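Long-range contacts in sugar ABC transporter (Agrobacterium radiobacter, PDB 4RXT), which binds arabinose and probably serves as the periplasmic sugar-binding component of an ABC-type carbohydrate transporter: residues N109-R114 against Q149-F154; E131-I137 against G164-D170; I137-T141 against N201-A205; G196-L202 against V221-D227. One frame throughout, in Å; residues are numbered along the deposited sequence.

Interaction 1 (N109-R114 against Q149-F154). With ARA (alpha-L-arabinopyranose), chain B.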
loop_
_atom_site.group_PDB
_atom_site.type_symbol
_atom_site.label_atom_id
_atom_site.label_comp_id
_atom_site.label_asym_id
_atom_site.label_seq_id
_atom_site.Cartn_x
_atom_site.Cartn_y
_atom_site.Cartn_z
ATOM N N ASN A 109 9.124 -0.571 0.719
ATOM C CA ASN A 109 8.393 0.627 0.319
ATOM C C ASN A 109 9.255 1.790 -0.141
ATOM O O ASN A 109 8.858 2.550 -1.002
ATOM C CB ASN A 109 7.395 1.056 1.376
ATOM C CG ASN A 109 6.207 0.120 1.405
ATOM O OD1 ASN A 109 5.469 0.030 0.414
ATOM N ND2 ASN A 109 6.038 -0.613 2.506
ATOM N N THR A 110 10.469 1.876 0.367
ATOM C CA THR A 110 11.376 2.902 -0.108
ATOM C C THR A 110 11.760 2.610 -1.567
ATOM O O THR A 110 11.726 3.519 -2.449
ATOM C CB THR A 110 12.601 3.008 0.788
ATOM O OG1 THR A 110 12.162 3.221 2.143
ATOM C CG2 THR A 110 13.424 4.174 0.338
ATOM N N GLN A 111 12.094 1.348 -1.839
ATOM C CA GLN A 111 12.393 0.928 -3.200
ATOM C C GLN A 111 11.173 1.134 -4.109
ATOM O O GLN A 111 11.301 1.490 -5.285
ATOM C CB GLN A 111 12.846 -0.525 -3.239
ATOM C CG GLN A 111 13.335 -1.010 -4.594
ATOM C CD GLN A 111 13.647 -2.507 -4.585
ATOM O OE1 GLN A 111 14.819 -2.900 -4.681
ATOM N NE2 GLN A 111 12.605 -3.346 -4.445
ATOM N N GLY A 112 9.991 0.907 -3.560
ATOM C CA GLY A 112 8.753 1.099 -4.327
ATOM C C GLY A 112 8.609 2.559 -4.769
ATOM O O GLY A 112 8.211 2.850 -5.901
ATOM N N GLY A 113 8.977 3.497 -3.896
ATOM C CA GLY A 113 9.001 4.912 -4.275
ATOM C C GLY A 113 10.057 5.213 -5.350
ATOM O O GLY A 113 9.812 6.002 -6.296
ATOM N N ARG A 114 11.239 4.603 -5.209
ATOM C CA ARG A 114 12.287 4.757 -6.214
ATOM C C ARG A 114 11.849 4.249 -7.585
ATOM O O ARG A 114 12.074 4.905 -8.605
ATOM C CB ARG A 114 13.574 4.028 -5.802
ATOM C CG ARG A 114 14.290 4.578 -4.588
ATOM C CD ARG A 114 15.626 3.838 -4.315
ATOM N NE ARG A 114 15.759 3.501 -2.888
ATOM C CZ ARG A 114 15.829 2.266 -2.372
ATOM N NH1 ARG A 114 15.828 1.174 -3.151
ATOM N NH2 ARG A 114 15.930 2.116 -1.045
ATOM N N GLN A 149 7.512 5.993 3.569
ATOM C CA GLN A 149 8.673 5.401 2.888
ATOM C C GLN A 149 8.615 5.561 1.364
ATOM O O GLN A 149 9.619 5.815 0.719
ATOM C CB GLN A 149 8.871 3.948 3.280
ATOM C CG GLN A 149 9.320 3.836 4.713
ATOM C CD GLN A 149 9.555 2.416 5.134
ATOM O OE1 GLN A 149 8.825 1.539 4.740
ATOM N NE2 GLN A 149 10.578 2.181 5.941
ATOM N N ARG A 150 7.430 5.374 0.777
ATOM C CA ARG A 150 7.267 5.587 -0.684
ATOM C C ARG A 150 7.592 7.033 -1.027
ATOM O O ARG A 150 8.286 7.330 -2.011
ATOM C CB ARG A 150 5.862 5.226 -1.141
ATOM C CG ARG A 150 5.585 3.770 -0.961
ATOM C CD ARG A 150 4.138 3.437 -1.222
ATOM N NE ARG A 150 3.873 2.095 -0.720
ATOM C CZ ARG A 150 2.697 1.520 -0.598
ATOM N NH1 ARG A 150 1.591 2.117 -1.055
ATOM N NH2 ARG A 150 2.666 0.320 -0.067
ATOM N N ARG A 151 7.112 7.947 -0.203
ATOM C CA ARG A 151 7.380 9.359 -0.422
ATOM C C ARG A 151 8.891 9.646 -0.395
ATOM O O ARG A 151 9.425 10.292 -1.280
ATOM C CB ARG A 151 6.637 10.199 0.614
ATOM C CG ARG A 151 7.026 11.669 0.666
ATOM C CD ARG A 151 6.154 12.446 1.636
ATOM N NE ARG A 151 6.532 13.853 1.695
ATOM C CZ ARG A 151 7.616 14.313 2.309
ATOM N NH1 ARG A 151 8.421 13.490 2.956
ATOM N NH2 ARG A 151 7.876 15.596 2.265
ATOM N N THR A 152 9.558 9.119 0.612
ATOM C CA THR A 152 11.018 9.294 0.749
ATOM C C THR A 152 11.749 8.697 -0.460
ATOM O O THR A 152 12.625 9.315 -1.063
ATOM C CB THR A 152 11.487 8.662 2.070
ATOM O OG1 THR A 152 10.930 9.410 3.160
ATOM C CG2 THR A 152 13.002 8.732 2.194
ATOM N N GLY A 153 11.390 7.472 -0.819
ATOM C CA GLY A 153 12.092 6.797 -1.878
ATOM C C GLY A 153 11.932 7.583 -3.176
ATOM O O GLY A 153 12.892 7.775 -3.943
ATOM N N PHE A 154 10.706 8.059 -3.440
ATOM C CA PHE A 154 10.427 8.871 -4.619
ATOM C C PHE A 154 11.210 10.180 -4.639
ATOM O O PHE A 154 11.864 10.522 -5.638
ATOM C CB PHE A 154 8.902 9.123 -4.698
ATOM C CG PHE A 154 8.489 10.049 -5.825
ATOM C CD1 PHE A 154 8.273 9.563 -7.109
ATOM C CD2 PHE A 154 8.276 11.399 -5.588
ATOM C CE1 PHE A 154 7.905 10.416 -8.132
ATOM C CE2 PHE A 154 7.872 12.248 -6.610
ATOM C CZ PHE A 154 7.703 11.761 -7.882
HETATM C C1 ARA B . -1.692 0.073 -0.178
HETATM C C2 ARA B . -0.658 0.279 0.946
HETATM C C3 ARA B . -1.376 0.357 2.282
HETATM C C4 ARA B . -2.511 1.395 2.256
HETATM C C5 ARA B . -2.846 1.798 0.882
HETATM O O1 ARA B . -0.832 0.615 -1.174
HETATM O O2 ARA B . 0.272 -0.819 0.992
HETATM O O3 ARA B . -0.394 0.589 3.306
HETATM O O4 ARA B . -2.125 2.660 2.797
HETATM O O5 ARA B . -2.951 0.723 -0.067
HETATM O O HOH W 1 9.336 -1.036 3.628
#
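Arg150 grips Asn109 side-on with two nitrogens, and both bonds end on one oxygen: NE lies 2.8 Å and NH2 2.9 Å from Asn109 OD1. That oxygen sits in the guanidinium plane, whereas the nitrogens approach from one face of the Asn109 amide, NE 45° and NH2 35° out of its plane, so neither lone pair is addressed squarely. The Arg150 chain is extended from CG to NE, which carries the guanidinium to alpha-L-arabinopyranose: Arg150 NH1 donates to O1 of the sugar and NH2 to O2, each at 2.9 Å. NH2 therefore bridges Asn109 and ligand, making Asn109 a second-shell residue that fixes the rotation of a first-shell one. Phe226 supplies a cation-pi partner for the same group. Behind this pair, helices 109-128 and 145-161 of a periplasmic-binding-protein domain pass with their segment axes 6.4 Å apart at -46°. Gly113 and Gly153 permit that approach, and Gly153 CA lies 3.3 Å from Thr110 O in a CA-H...O contact. Thr110 OG1 rests against CB of Gln149, the two side chains running roughly perpendicular. Farther out, a water accepts from Asn109 N and donates to Gln149 OE1 (2.9 Å).

Interaction 2 (E131-I137 against G164-D170)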
loop_
_atom_site.group_PDB
_atom_site.type_symbol
_atom_site.label_atom_id
_atom_site.label_comp_id
_atom_site.label_asym_id
_atom_site.label_seq_id
_atom_site.Cartn_x
_atom_site.Cartn_y
_atom_site.Cartn_z
ATOM N N GLU A 131 13.428 14.179 -19.683
ATOM C CA GLU A 131 13.090 14.034 -18.267
ATOM C C GLU A 131 13.088 15.405 -17.557
ATOM O O GLU A 131 13.833 15.631 -16.590
ATOM C CB GLU A 131 14.079 13.075 -17.588
ATOM C CG GLU A 131 14.013 11.672 -18.157
ATOM C CD GLU A 131 15.169 10.761 -17.742
ATOM O OE1 GLU A 131 16.173 11.206 -17.136
ATOM O OE2 GLU A 131 15.092 9.553 -18.072
ATOM N N GLU A 132 12.236 16.316 -18.021
ATOM C CA GLU A 132 12.126 17.649 -17.412
ATOM C C GLU A 132 10.683 17.992 -17.142
ATOM O O GLU A 132 9.779 17.576 -17.861
ATOM C CB GLU A 132 12.678 18.704 -18.318
ATOM C CG GLU A 132 14.145 18.501 -18.570
ATOM C CD GLU A 132 14.901 19.797 -18.459
ATOM O OE1 GLU A 132 15.133 20.459 -19.490
ATOM O OE2 GLU A 132 15.233 20.185 -17.317
ATOM N N GLY A 133 10.467 18.777 -16.108
ATOM C CA GLY A 133 9.157 19.297 -15.858
ATOM C C GLY A 133 8.770 19.244 -14.401
ATOM O O GLY A 133 9.480 18.685 -13.548
ATOM N N ASP A 134 7.614 19.840 -14.142
ATOM C CA ASP A 134 7.049 19.930 -12.799
ATOM C C ASP A 134 6.244 18.707 -12.456
ATOM O O ASP A 134 5.442 18.233 -13.239
ATOM C CB ASP A 134 6.163 21.160 -12.633
ATOM C CG ASP A 134 6.932 22.464 -12.737
ATOM O OD1 ASP A 134 8.174 22.411 -12.813
ATOM O OD2 ASP A 134 6.275 23.534 -12.689
ATOM N N VAL A 135 6.521 18.151 -11.285
ATOM C CA VAL A 135 5.818 16.962 -10.830
ATOM C C VAL A 135 5.291 17.164 -9.420
ATOM O O VAL A 135 5.741 18.055 -8.685
ATOM C CB VAL A 135 6.717 15.706 -10.909
ATOM C CG1 VAL A 135 7.192 15.539 -12.348
ATOM C CG2 VAL A 135 7.875 15.707 -9.894
ATOM N N VAL A 136 4.339 16.308 -9.047
ATOM C CA VAL A 136 3.707 16.338 -7.742
ATOM C C VAL A 136 3.599 14.935 -7.151
ATOM O O VAL A 136 3.625 13.955 -7.866
ATOM C CB VAL A 136 2.311 17.028 -7.772
ATOM C CG1 VAL A 136 2.433 18.434 -8.332
ATOM C CG2 VAL A 136 1.281 16.260 -8.550
ATOM N N ILE A 137 3.537 14.872 -5.827
ATOM C CA ILE A 137 3.249 13.672 -5.115
ATOM C C ILE A 137 1.995 13.906 -4.265
ATOM O O ILE A 137 1.812 14.941 -3.640
ATOM C CB ILE A 137 4.456 13.147 -4.273
ATOM C CG1 ILE A 137 4.081 11.896 -3.487
ATOM C CG2 ILE A 137 5.005 14.220 -3.360
ATOM C CD1 ILE A 137 5.237 11.175 -2.818
ATOM N N GLY A 164 16.151 17.345 -13.646
ATOM C CA GLY A 164 15.292 18.136 -14.522
ATOM C C GLY A 164 13.823 18.121 -14.091
ATOM O O GLY A 164 13.027 18.915 -14.598
ATOM N N LEU A 165 13.486 17.201 -13.179
ATOM C CA LEU A 165 12.155 17.152 -12.559
ATOM C C LEU A 165 12.142 18.031 -11.313
ATOM O O LEU A 165 13.074 17.997 -10.457
ATOM C CB LEU A 165 11.752 15.736 -12.210
ATOM C CG LEU A 165 11.711 14.780 -13.413
ATOM C CD1 LEU A 165 11.285 13.410 -12.903
ATOM C CD2 LEU A 165 10.792 15.259 -14.537
ATOM N N LYS A 166 11.099 18.863 -11.201
ATOM C CA LYS A 166 10.983 19.751 -10.060
ATOM C C LYS A 166 9.709 19.336 -9.302
ATOM O O LYS A 166 8.626 19.354 -9.867
ATOM C CB LYS A 166 10.907 21.208 -10.536
ATOM C CG LYS A 166 10.684 22.236 -9.413
ATOM C CD LYS A 166 10.601 23.685 -9.884
ATOM C CE LYS A 166 10.876 24.628 -8.721
ATOM N NZ LYS A 166 10.360 26.004 -8.946
ATOM N N VAL A 167 9.849 18.997 -8.020
ATOM C CA VAL A 167 8.716 18.705 -7.167
ATOM C C VAL A 167 8.086 20.006 -6.703
ATOM O O VAL A 167 8.658 20.750 -5.882
ATOM C CB VAL A 167 9.075 17.776 -5.994
ATOM C CG1 VAL A 167 7.827 17.352 -5.251
ATOM C CG2 VAL A 167 9.789 16.532 -6.483
ATOM N N VAL A 168 6.910 20.305 -7.236
ATOM C CA VAL A 168 6.210 21.554 -6.981
ATOM C C VAL A 168 5.051 21.435 -5.999
ATOM O O VAL A 168 4.529 22.433 -5.552
ATOM C CB VAL A 168 5.757 22.265 -8.281
ATOM C CG1 VAL A 168 6.942 22.492 -9.202
ATOM C CG2 VAL A 168 4.692 21.465 -9.029
ATOM N N ALA A 169 4.643 20.216 -5.678
ATOM C CA ALA A 169 3.614 20.000 -4.645
ATOM C C ALA A 169 3.793 18.633 -4.025
ATOM O O ALA A 169 4.193 17.660 -4.703
ATOM C CB ALA A 169 2.207 20.179 -5.173
ATOM N N ASP A 170 3.511 18.581 -2.722
ATOM C CA ASP A 170 3.656 17.365 -1.928
ATOM C C ASP A 170 2.454 17.381 -1.008
ATOM O O ASP A 170 2.460 18.075 -0.015
ATOM C CB ASP A 170 4.994 17.467 -1.221
ATOM C CG ASP A 170 5.340 16.307 -0.317
ATOM O OD1 ASP A 170 4.537 15.415 -0.011
ATOM O OD2 ASP A 170 6.500 16.333 0.149
HETATM O O HOH W 2 16.092 14.886 -15.131
#
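Lys166 O accepts from Val135 N at 2.8 Å, the shortest direct polar bond between these two strands and a nearly straight one, with 172° at the hydrogen. Bonds in both directions continue the parallel ladder: Lys166 N donates to Gly133 O, Val168 N to Val135 O, and Ile137 N to Ala169 O at 3.1 Å. The pairing skips a residue near Val168, since Val135 lies beside Val167 whereas Ile137, two residues on, lies beside Asp170, three residues on; Val168 has a helix-like psi of -12°. Its two methyls touch different neighbours. CG1 packs 3.5 Å from CG of Asp134, the side chains crossing at about a right angle, while CG2 lies 3.8 Å from Val136 CG1. The same Val136 methyl touches Ala169 CB, at 3.6 Å. The other face of the sheet carries Val135, Leu165 and Val167, with CG2 of Val135 and CG2 of Val167 4.0 Å apart. Asp170 lies alongside Ile137, its CG anti to the backbone N (chi1 179°), which places OD1 3.6 Å from Ile137 CG2; its carboxylate forms a salt bridge with Arg151. Strand 133-139, helix 145-161 and strand 165-172 form a beta-alpha-beta unit, and strand 165-172 lies at one edge of its sheet within this chain. Where the strands begin, a water bridges Glu131 O and Gly164 N. Asp134 OD2 is hydrogen-bonded to Asn191 ND2, and Asp134 OD1 stays 5.7 Å from Lys166 NZ, so any attraction between these charges is probably diffuse, and backbone bonding with branched apolar packing carries the join.

Interaction 3 (I137-T141 against N201-A205). With ARA (alpha-L-arabinopyranose), chain B.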
loop_
_atom_site.group_PDB
_atom_site.type_symbol
_atom_site.label_atom_id
_atom_site.label_comp_id
_atom_site.label_asym_id
_atom_site.label_seq_id
_atom_site.Cartn_x
_atom_site.Cartn_y
_atom_site.Cartn_z
ATOM N N ILE A 137 3.537 14.872 -5.827
ATOM C CA ILE A 137 3.249 13.672 -5.115
ATOM C C ILE A 137 1.995 13.906 -4.265
ATOM O O ILE A 137 1.812 14.941 -3.640
ATOM C CB ILE A 137 4.456 13.147 -4.273
ATOM C CG1 ILE A 137 4.081 11.896 -3.487
ATOM C CG2 ILE A 137 5.005 14.220 -3.360
ATOM C CD1 ILE A 137 5.237 11.175 -2.818
ATOM N N ILE A 138 1.118 12.905 -4.291
ATOM C CA ILE A 138 -0.102 12.926 -3.511
ATOM C C ILE A 138 -0.187 11.620 -2.712
ATOM O O ILE A 138 -0.145 10.510 -3.288
ATOM C CB ILE A 138 -1.369 13.117 -4.389
ATOM C CG1 ILE A 138 -1.224 14.328 -5.317
ATOM C CG2 ILE A 138 -2.622 13.213 -3.498
ATOM C CD1 ILE A 138 -2.286 14.398 -6.388
ATOM N N THR A 139 -0.315 11.791 -1.402
ATOM C CA THR A 139 -0.285 10.751 -0.376
ATOM C C THR A 139 -1.638 10.681 0.341
ATOM O O THR A 139 -2.217 11.696 0.708
ATOM C CB THR A 139 0.886 10.989 0.621
ATOM O OG1 THR A 139 2.106 11.022 -0.119
ATOM C CG2 THR A 139 0.946 9.908 1.670
ATOM N N ASN A 140 -2.131 9.464 0.501
ATOM C CA ASN A 140 -3.500 9.181 0.992
ATOM C C ASN A 140 -3.823 9.881 2.313
ATOM O O ASN A 140 -4.828 10.443 2.495
ATOM C CB ASN A 140 -3.654 7.647 1.151
ATOM C CG ASN A 140 -5.065 7.176 1.396
ATOM O OD1 ASN A 140 -5.278 6.226 2.113
ATOM N ND2 ASN A 140 -5.971 7.793 0.797
ATOM N N THR A 141 -2.876 9.786 3.248
ATOM C CA THR A 141 -3.053 10.295 4.613
ATOM C C THR A 141 -1.646 10.369 5.252
ATOM O O THR A 141 -0.748 9.607 4.869
ATOM C CB THR A 141 -3.998 9.382 5.432
ATOM O OG1 THR A 141 -4.293 9.955 6.724
ATOM C CG2 THR A 141 -3.429 7.949 5.575
ATOM N N ASN A 201 -0.726 5.179 -3.398
ATOM C CA ASN A 201 -1.440 3.962 -3.017
ATOM C C ASN A 201 -2.680 3.781 -3.913
ATOM O O ASN A 201 -2.976 4.635 -4.736
ATOM C CB ASN A 201 -1.753 3.950 -1.508
ATOM C CG ASN A 201 -3.011 4.736 -1.144
ATOM O OD1 ASN A 201 -3.372 5.709 -1.812
ATOM N ND2 ASN A 201 -3.683 4.311 -0.102
ATOM N N LEU A 202 -3.421 2.710 -3.671
ATOM C CA LEU A 202 -4.581 2.420 -4.523
ATOM C C LEU A 202 -5.580 3.591 -4.540
ATOM O O LEU A 202 -6.126 3.951 -5.572
ATOM C CB LEU A 202 -5.281 1.177 -4.019
ATOM C CG LEU A 202 -6.585 0.817 -4.729
ATOM C CD1 LEU A 202 -6.256 0.540 -6.177
ATOM C CD2 LEU A 202 -7.205 -0.383 -4.037
ATOM N N ILE A 203 -5.865 4.120 -3.361
ATOM C CA ILE A 203 -6.912 5.107 -3.176
ATOM C C ILE A 203 -6.580 6.392 -3.922
ATOM O O ILE A 203 -7.395 6.984 -4.594
ATOM C CB ILE A 203 -7.186 5.388 -1.668
ATOM C CG1 ILE A 203 -7.443 4.078 -0.891
ATOM C CG2 ILE A 203 -8.337 6.377 -1.493
ATOM C CD1 ILE A 203 -8.524 3.202 -1.501
ATOM N N MET A 204 -5.327 6.823 -3.808
ATOM C CA MET A 204 -4.915 7.977 -4.579
ATOM C C MET A 204 -4.829 7.707 -6.081
ATOM O O MET A 204 -5.178 8.579 -6.904
ATOM C CB MET A 204 -3.595 8.566 -4.045
ATOM C CG MET A 204 -3.662 9.181 -2.651
ATOM S SD MET A 204 -4.826 10.603 -2.479
ATOM C CE MET A 204 -6.338 9.769 -1.947
ATOM N N ALA A 205 -4.395 6.516 -6.452
ATOM C CA ALA A 205 -4.451 6.146 -7.880
ATOM C C ALA A 205 -5.872 6.207 -8.474
ATOM O O ALA A 205 -6.067 6.681 -9.580
ATOM C CB ALA A 205 -3.866 4.766 -8.078
HETATM C C1 ARA B . -1.692 0.073 -0.178
HETATM C C2 ARA B . -0.658 0.279 0.946
HETATM C C3 ARA B . -1.376 0.357 2.282
HETATM C C4 ARA B . -2.511 1.395 2.256
HETATM C C5 ARA B . -2.846 1.798 0.882
HETATM O O1 ARA B . -0.832 0.615 -1.174
HETATM O O2 ARA B . 0.272 -0.819 0.992
HETATM O O3 ARA B . -0.394 0.589 3.306
HETATM O O4 ARA B . -2.125 2.660 2.797
HETATM O O5 ARA B . -2.951 0.723 -0.067
HETATM O O HOH W 3 -0.976 7.285 -0.932
#
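Met204 folds its thioether over the backbone of Asn140, with CG 3.5 Å from Asn140 N and CE 3.4 Å from Asn140 ND2. The chain bends at both its second and third torsions, which turns the methyl back toward the amide while SD meets CG2 of Ile138 at 3.6 Å. Asn140 ND2 also lies 3.6 Å from Ile203 CG2. This amide nitrogen is thus buried among carbon atoms and has no polar partner in the model. The oxygen of the same amide faces Asn201: Asn140 OD1 is 3.3 Å from Asn201 ND2, and the amide planes are inclined by 38°. Asn201 has CG between its backbone N and carbonyl carbon (chi1 83°), which bends the amide back over the start of the following helix. There OD1 accepts from Met204 N at 3.0 Å in a nearly straight bond, 170° at the hydrogen, the donor tilted from the carbonyl plane. A water that accepts from Asn140 N also donates weakly to that OD1. Around this layer, Ile138 packs on Ile183 and Leu187 of helix 177-190, and Asn140 touches Glu45, another residue that binds the sugar. Asn201 is both the N-cap of helix 202-214 and a ligand-pocket residue; such placing of a sugar site at the C-terminal ends of parallel strands and the N-termini of helices is characteristic of periplasmic binding proteins.

Interaction 4 (G196-L202 against V221-D227). With ARA (alpha-L-arabinopyranose), chain B.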
loop_
_atom_site.group_PDB
_atom_site.type_symbol
_atom_site.label_atom_id
_atom_site.label_comp_id
_atom_site.label_asym_id
_atom_site.label_seq_id
_atom_site.Cartn_x
_atom_site.Cartn_y
_atom_site.Cartn_z
ATOM N N GLY A 196 3.561 15.529 -14.426
ATOM C CA GLY A 196 3.697 14.242 -13.779
ATOM C C GLY A 196 3.194 14.205 -12.345
ATOM O O GLY A 196 3.294 15.198 -11.613
ATOM N N VAL A 197 2.692 13.049 -11.924
ATOM C CA VAL A 197 2.136 12.847 -10.611
ATOM C C VAL A 197 2.445 11.447 -10.114
ATOM O O VAL A 197 2.273 10.468 -10.874
ATOM C CB VAL A 197 0.580 12.962 -10.622
ATOM C CG1 VAL A 197 0.006 12.871 -9.211
ATOM C CG2 VAL A 197 0.105 14.213 -11.354
ATOM N N PHE A 198 2.891 11.367 -8.851
ATOM C CA PHE A 198 2.980 10.086 -8.121
ATOM C C PHE A 198 1.853 10.020 -7.098
ATOM O O PHE A 198 1.776 10.844 -6.208
ATOM C CB PHE A 198 4.375 9.967 -7.449
ATOM C CG PHE A 198 4.555 8.727 -6.629
ATOM C CD1 PHE A 198 4.016 7.507 -7.010
ATOM C CD2 PHE A 198 5.295 8.780 -5.461
ATOM C CE1 PHE A 198 4.201 6.366 -6.253
ATOM C CE2 PHE A 198 5.494 7.638 -4.687
ATOM C CZ PHE A 198 4.956 6.426 -5.077
ATOM N N ALA A 199 0.957 9.042 -7.292
ATOM C CA ALA A 199 -0.220 8.724 -6.438
ATOM C C ALA A 199 0.096 7.422 -5.713
ATOM O O ALA A 199 0.055 6.346 -6.281
ATOM C CB ALA A 199 -1.478 8.570 -7.295
ATOM N N SER A 200 0.482 7.539 -4.439
ATOM C CA SER A 200 1.307 6.480 -3.851
ATOM C C SER A 200 0.585 5.291 -3.188
ATOM O O SER A 200 1.217 4.507 -2.488
ATOM C CB SER A 200 2.269 7.059 -2.851
ATOM O OG SER A 200 1.525 7.630 -1.798
ATOM N N ASN A 201 -0.726 5.179 -3.398
ATOM C CA ASN A 201 -1.440 3.962 -3.017
ATOM C C ASN A 201 -2.680 3.781 -3.913
ATOM O O ASN A 201 -2.976 4.635 -4.736
ATOM C CB ASN A 201 -1.753 3.950 -1.508
ATOM C CG ASN A 201 -3.011 4.736 -1.144
ATOM O OD1 ASN A 201 -3.372 5.709 -1.812
ATOM N ND2 ASN A 201 -3.683 4.311 -0.102
ATOM N N LEU A 202 -3.421 2.710 -3.671
ATOM C CA LEU A 202 -4.581 2.420 -4.523
ATOM C C LEU A 202 -5.580 3.591 -4.540
ATOM O O LEU A 202 -6.126 3.951 -5.572
ATOM C CB LEU A 202 -5.281 1.177 -4.019
ATOM C CG LEU A 202 -6.585 0.817 -4.729
ATOM C CD1 LEU A 202 -6.256 0.540 -6.177
ATOM C CD2 LEU A 202 -7.205 -0.383 -4.037
ATOM N N VAL A 221 -0.503 14.813 -18.847
ATOM C CA VAL A 221 -0.074 14.537 -17.460
ATOM C C VAL A 221 0.075 13.054 -17.267
ATOM O O VAL A 221 -0.885 12.307 -17.449
ATOM C CB VAL A 221 -1.073 15.076 -16.408
ATOM C CG1 VAL A 221 -0.605 14.766 -14.985
ATOM C CG2 VAL A 221 -1.323 16.562 -16.632
ATOM N N LYS A 222 1.274 12.647 -16.871
ATOM C CA LYS A 222 1.600 11.250 -16.659
ATOM C C LYS A 222 1.454 10.897 -15.209
ATOM O O LYS A 222 2.060 11.564 -14.342
ATOM C CB LYS A 222 3.021 10.936 -17.152
ATOM C CG LYS A 222 3.191 11.015 -18.685
ATOM C CD LYS A 222 1.939 10.563 -19.466
ATOM C CE LYS A 222 2.135 9.633 -20.611
ATOM N NZ LYS A 222 0.887 9.772 -21.426
ATOM N N VAL A 223 0.694 9.846 -14.922
ATOM C CA VAL A 223 0.438 9.402 -13.542
ATOM C C VAL A 223 1.068 8.064 -13.279
ATOM O O VAL A 223 0.881 7.145 -14.054
ATOM C CB VAL A 223 -1.080 9.259 -13.282
ATOM C CG1 VAL A 223 -1.331 8.776 -11.854
ATOM C CG2 VAL A 223 -1.788 10.587 -13.548
ATOM N N ILE A 224 1.877 7.970 -12.221
ATOM C CA ILE A 224 2.300 6.706 -11.678
ATOM C C ILE A 224 1.545 6.454 -10.381
ATOM O O ILE A 224 1.563 7.284 -9.498
ATOM C CB ILE A 224 3.823 6.576 -11.455
ATOM C CG1 ILE A 224 4.561 6.791 -12.778
ATOM C CG2 ILE A 224 4.171 5.242 -10.800
ATOM C CD1 ILE A 224 4.378 5.700 -13.840
ATOM N N GLY A 225 0.857 5.323 -10.298
ATOM C CA GLY A 225 0.146 4.961 -9.092
ATOM C C GLY A 225 0.702 3.689 -8.467
ATOM O O GLY A 225 1.794 3.216 -8.815
ATOM N N PHE A 226 -0.052 3.193 -7.498
ATOM C CA PHE A 226 0.248 1.959 -6.792
ATOM C C PHE A 226 -1.003 1.070 -6.831
ATOM O O PHE A 226 -2.164 1.565 -6.827
ATOM C CB PHE A 226 0.588 2.239 -5.316
ATOM C CG PHE A 226 2.025 1.986 -4.923
ATOM C CD1 PHE A 226 3.024 2.896 -5.278
ATOM C CD2 PHE A 226 2.379 0.876 -4.180
ATOM C CE1 PHE A 226 4.347 2.693 -4.935
ATOM C CE2 PHE A 226 3.718 0.673 -3.818
ATOM C CZ PHE A 226 4.691 1.593 -4.187
ATOM N N ASP A 227 -0.756 -0.247 -6.811
ATOM C CA ASP A 227 -1.760 -1.268 -6.594
ATOM C C ASP A 227 -2.640 -1.444 -7.828
ATOM O O ASP A 227 -2.344 -0.941 -8.898
ATOM C CB ASP A 227 -2.585 -0.958 -5.324
ATOM C CG ASP A 227 -1.691 -0.736 -4.104
ATOM O OD1 ASP A 227 -0.741 -1.558 -3.902
ATOM O OD2 ASP A 227 -1.957 0.255 -3.390
HETATM C C1 ARA B . -1.692 0.073 -0.178
HETATM C C2 ARA B . -0.658 0.279 0.946
HETATM C C3 ARA B . -1.376 0.357 2.282
HETATM C C4 ARA B . -2.511 1.395 2.256
HETATM C C5 ARA B . -2.846 1.798 0.882
HETATM O O1 ARA B . -0.832 0.615 -1.174
HETATM O O2 ARA B . 0.272 -0.819 0.992
HETATM O O3 ARA B . -0.394 0.589 3.306
HETATM O O4 ARA B . -2.125 2.660 2.797
HETATM O O5 ARA B . -2.951 0.723 -0.067
#
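Phe198 turns the edge of its ring to Phe226, the two side chains meeting at an oblique slant with Phe198 CZ 3.8 Å from Phe226 CE1. CG of Phe198 stands anti to the backbone N (chi1 178°), and this brings CD1 to 3.5 Å from Ile224 O, again at the ring edge. Phe226 has a strained first torsion of -112°; its CB abuts CA of Asn201 at 3.5 Å and its CG lies against Ser200 O. Stacked on Phe154, Phe198 also ties this inner strand to helix 145-161. Val197, on the opposite face from Phe198, sets CG2 3.7 Å from CG1 of Val221, just before the second strand. Parallel strands 194-199 and 222-226, joined through helix 202-214 as a beta-alpha-beta unit, are bonded from Val197 N to Lys222 O, Ile224 N to Val197 O and Ala199 N to Ile224 O, the last at 2.9 Å. Beyond them Leu202 and Asp227 slant across each other, Leu202 CB 3.5 Å from Asp227 OD2. Leu202 N donates weakly to that oxygen, bent to 117°, while alpha-L-arabinopyranose O1 donates to it at 2.5 Å. Gln247 bonds Asp227 OD1; together with the sugar bond, and only weakly helped by Leu202 N, this probably holds the carboxylate turned toward O1.

In the fold
All four contacts belong to the domain built on the sheet that contains strands 133-139 and 194-199. Interactions 3 and 4 share Asn201 and Leu202, their centres about 7 Å apart, and with interaction 1 they reach the sugar. Arg150 NH1 joins interaction 1 to interaction 4 through Ser200 O at 2.8 Å, a probable hydrogen bond, and Phe154 CG lies 3.5 Å from Phe198 CD2. Interaction 2 is more remote: the Ile137 side chain is about 12 Å from the ligand. It is tied in by Arg151 NH2 to Asp170 OD2 at 2.6 Å, a salt bridge, and Val136 O to Phe198 N at 2.9 Å, probably hydrogen-bonded.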